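Local atomic coordinates of EH1AB1 (Metagenome, PDB entry 6I8F), a protein that hydrolyses esters and probably works as a serine hydrolase of the alpha/beta hydrolase fold. Residues A[36-41]-A[230-235]. Numbering follows the deposited sequence.
Sequences PGLDTL and DWFWEA
Leu38 packs over one face of the Trp231 indole, in a CH-pi contact. The contact joins the N-terminal part of this alpha/beta hydrolase to helix 230-236, in the region that in related esterases forms a cap over the catalytic domain. Segment 36-41 is part of the loop between helices 18-32 and 43-55. Leu38 CG sits 3.8 Å from the centroid of the Trp231 six-membered ring, only 2° off the ring normal. The leucine and the indole cross at about a right angle, and the two methyls part over the benzo ring. CD1 lies 3.7 Å from Trp231 CZ2. CD2 turns to CZ3 and also reaches Phe232, 4.1 Å from its CE2. Trp231 has CG anti to its backbone N (chi1 -171°), which carries the indole out to the loop. Trp231 CE3 in turn lies over the centre of the Phe232 ring, 3.5 Å above its plane. On the face that Leu38 CG covers, Leu38 O lies 2.9 Å from Trp231 NE1, over that ring corner but poorly angled for a hydrogen bond. Asp39 CA comes 3.5 Å from Trp231 CD1. Leu38 also touches Val50 of helix 43-55. From that helix, His43 stacks on the Trp231 ring, and its NE2 is hydrogen-bonded to Trp231 O. The indole N-H is used at the ring edge: Trp231 NE1 donates to Leu41 O at 3.1 Å, nearly straight at 178°, with the oxygen in the indole plane.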
ATOM      1  N   PRO A  36      39.266   7.839  -7.943  1.00 64.68           N
ATOM      2  CA  PRO A  36      39.414   6.852  -6.873  1.00 63.90           C
ATOM      3  C   PRO A  36      38.045   6.445  -6.309  1.00 62.91           C
ATOM      4  O   PRO A  36      37.153   7.291  -6.183  1.00 65.05           O
ATOM      5  CB  PRO A  36      40.260   7.567  -5.808  1.00 63.12           C
ATOM      6  CG  PRO A  36      40.945   8.683  -6.569  1.00 65.21           C
ATOM      7  CD  PRO A  36      39.937   9.108  -7.617  1.00 66.45           C
ATOM      8  N   GLY A  37      37.896   5.151  -6.006  1.00 59.97           N
ATOM      9  CA  GLY A  37      36.688   4.604  -5.395  1.00 57.72           C
ATOM     10  C   GLY A  37      36.453   5.169  -4.002  1.00 53.22           C
ATOM     11  O   GLY A  37      37.383   5.656  -3.340  1.00 49.19           O
ATOM     12  N   LEU A  38      35.196   5.082  -3.555  1.00 52.40           N
ATOM     13  CA  LEU A  38      34.746   5.652  -2.279  1.00 54.24           C
ATOM     14  C   LEU A  38      35.516   5.025  -1.108  1.00 55.30           C
ATOM     15  O   LEU A  38      35.715   5.678  -0.091  1.00 54.52           O
ATOM     16  CB  LEU A  38      33.239   5.412  -2.135  1.00 52.38           C
ATOM     17  CG  LEU A  38      32.598   5.941  -0.853  1.00 51.58           C
ATOM     18  CD1 LEU A  38      32.798   7.445  -0.709  1.00 50.34           C
ATOM     19  CD2 LEU A  38      31.118   5.593  -0.814  1.00 50.71           C
ATOM     20  N   ASP A  39      35.924   3.760  -1.276  1.00 58.76           N
ATOM     21  CA  ASP A  39      36.654   2.969  -0.278  1.00 61.53           C
ATOM     22  C   ASP A  39      38.042   3.560   0.020  1.00 60.21           C
ATOM     23  O   ASP A  39      38.578   3.352   1.109  1.00 63.55           O
ATOM     24  CB  ASP A  39      36.806   1.520  -0.739  1.00 67.44           C
ATOM     25  CG  ASP A  39      37.576   1.350  -2.038  1.00 74.61           C
ATOM     26  OD1 ASP A  39      37.405   2.201  -2.940  1.00 77.78           O
ATOM     27  OD2 ASP A  39      38.346   0.369  -2.133  1.00 82.24           O
ATOM     28  N   THR A  40      38.630   4.271  -0.946  1.00 54.88           N
ATOM     29  CA  THR A  40      40.014   4.743  -0.842  1.00 52.16           C
ATOM     30  C   THR A  40      40.076   6.104  -0.142  1.00 50.76           C
ATOM     31  O   THR A  40      41.153   6.562   0.220  1.00 52.95           O
ATOM     32  CB  THR A  40      40.664   4.851  -2.227  1.00 54.31           C
ATOM     33  OG1 THR A  40      40.063   5.947  -2.919  1.00 53.77           O
ATOM     34  CG2 THR A  40      40.516   3.593  -3.055  1.00 55.24           C
ATOM     35  N   LEU A  41      38.924   6.760   0.023  1.00 47.86           N
ATOM     36  CA  LEU A  41      38.889   8.120   0.528  1.00 46.03           C
ATOM     37  C   LEU A  41      38.671   8.117   2.037  1.00 43.11           C
ATOM     38  O   LEU A  41      38.001   7.233   2.569  1.00 43.20           O
ATOM     39  CB  LEU A  41      37.772   8.889  -0.182  1.00 48.09           C
ATOM     40  CG  LEU A  41      37.891   8.961  -1.704  1.00 49.32           C
ATOM     41  CD1 LEU A  41      36.725   9.741  -2.294  1.00 51.48           C
ATOM     42  CD2 LEU A  41      39.221   9.576  -2.122  1.00 47.32           C
ATOM     43  N   ASP A 230      32.377  -2.419   3.948  1.00 50.10           N
ATOM     44  CA  ASP A 230      33.244  -2.223   5.118  1.00 47.52           C
ATOM     45  C   ASP A 230      33.473  -0.733   5.383  1.00 40.42           C
ATOM     46  O   ASP A 230      33.539  -0.318   6.531  1.00 37.99           O
ATOM     47  CB  ASP A 230      34.581  -2.944   4.956  1.00 47.74           C
ATOM     48  CG  ASP A 230      34.429  -4.450   5.036  1.00 51.64           C
ATOM     49  OD1 ASP A 230      35.354  -5.152   4.589  1.00 51.98           O
ATOM     50  OD2 ASP A 230      33.376  -4.902   5.537  1.00 52.57           O
ATOM     51  N   TRP A 231      33.572   0.056   4.311  1.00 35.51           N
ATOM     52  CA  TRP A 231      33.765   1.494   4.414  1.00 35.16           C
ATOM     53  C   TRP A 231      32.666   2.119   5.293  1.00 32.90           C
ATOM     54  O   TRP A 231      32.934   3.093   6.001  1.00 32.37           O
ATOM     55  CB  TRP A 231      33.816   2.119   3.015  1.00 33.16           C
ATOM     56  CG  TRP A 231      34.214   3.561   2.971  1.00 33.48           C
ATOM     57  CD1 TRP A 231      35.479   4.063   2.872  1.00 33.54           C
ATOM     58  CD2 TRP A 231      33.331   4.699   2.975  1.00 33.27           C
ATOM     59  NE1 TRP A 231      35.447   5.431   2.809  1.00 33.36           N
ATOM     60  CE2 TRP A 231      34.143   5.852   2.869  1.00 33.55           C
ATOM     61  CE3 TRP A 231      31.942   4.859   3.058  1.00 32.24           C
ATOM     62  CZ2 TRP A 231      33.606   7.141   2.853  1.00 31.88           C
ATOM     63  CZ3 TRP A 231      31.413   6.133   3.030  1.00 31.77           C
ATOM     64  CH2 TRP A 231      32.234   7.255   2.935  1.00 31.04           C
ATOM     65  N   PHE A 232      31.453   1.548   5.238  1.00 30.44           N
ATOM     66  CA  PHE A 232      30.320   1.971   6.050  1.00 31.40           C
ATOM     67  C   PHE A 232      30.308   1.225   7.386  1.00 29.98           C
ATOM     68  O   PHE A 232      30.236   1.836   8.466  1.00 27.42           O
ATOM     69  CB  PHE A 232      29.004   1.730   5.305  1.00 33.37           C
ATOM     70  CG  PHE A 232      28.768   2.693   4.171  1.00 35.07           C
ATOM     71  CD1 PHE A 232      28.195   3.934   4.404  1.00 34.33           C
ATOM     72  CD2 PHE A 232      29.165   2.378   2.880  1.00 35.19           C
ATOM     73  CE1 PHE A 232      28.003   4.832   3.366  1.00 35.12           C
ATOM     74  CE2 PHE A 232      28.975   3.281   1.844  1.00 35.85           C
ATOM     75  CZ  PHE A 232      28.395   4.504   2.088  1.00 35.39           C
ATOM     76  N   TRP A 233      30.336  -0.104   7.289  1.00 28.61           N
ATOM     77  CA  TRP A 233      30.129  -0.989   8.409  1.00 31.12           C
ATOM     78  C   TRP A 233      31.169  -0.743   9.517  1.00 30.15           C
ATOM     79  O   TRP A 233      30.820  -0.692  10.700  1.00 29.79           O
ATOM     80  CB  TRP A 233      30.130  -2.443   7.920  1.00 34.52           C
ATOM     81  CG  TRP A 233      29.863  -3.419   9.019  1.00 37.86           C
ATOM     82  CD1 TRP A 233      30.789  -4.149   9.704  1.00 38.91           C
ATOM     83  CD2 TRP A 233      28.590  -3.724   9.613  1.00 39.67           C
ATOM     84  NE1 TRP A 233      30.178  -4.906  10.667  1.00 40.51           N
ATOM     85  CE2 TRP A 233      28.831  -4.671  10.632  1.00 41.88           C
ATOM     86  CE3 TRP A 233      27.274  -3.303   9.385  1.00 41.15           C
ATOM     87  CZ2 TRP A 233      27.806  -5.198  11.417  1.00 41.55           C
ATOM     88  CZ3 TRP A 233      26.261  -3.833  10.154  1.00 40.58           C
ATOM     89  CH2 TRP A 233      26.526  -4.766  11.156  1.00 40.12           C
ATOM     90  N   GLU A 234      32.434  -0.546   9.127  1.00 29.57           N
ATOM     91  CA  GLU A 234      33.549  -0.453  10.066  1.00 30.56           C
ATOM     92  C   GLU A 234      33.615   0.941  10.691  1.00 28.28           C
ATOM     93  O   GLU A 234      34.202   1.122  11.756  1.00 28.07           O
ATOM     94  CB  GLU A 234      34.857  -0.819   9.361  1.00 35.10           C
ATOM     95  CG  GLU A 234      34.886  -2.286   8.953  1.00 39.69           C
ATOM     96  CD  GLU A 234      36.212  -2.838   8.471  1.00 42.29           C
ATOM     97  OE1 GLU A 234      37.086  -2.041   8.073  1.00 47.69           O
ATOM     98  OE2 GLU A 234      36.358  -4.070   8.497  1.00 50.92           O
ATOM     99  N   ALA A 235      33.013   1.926  10.019  1.00 26.72           N
ATOM    100  CA  ALA A 235      32.922   3.259  10.559  1.00 24.51           C
ATOM    101  C   ALA A 235      31.897   3.275  11.699  1.00 23.17           C
ATOM    102  O   ALA A 235      32.071   3.963  12.714  1.00 24.07           O
ATOM    103  CB  ALA A 235      32.565   4.219   9.447  1.00 25.56           C
TER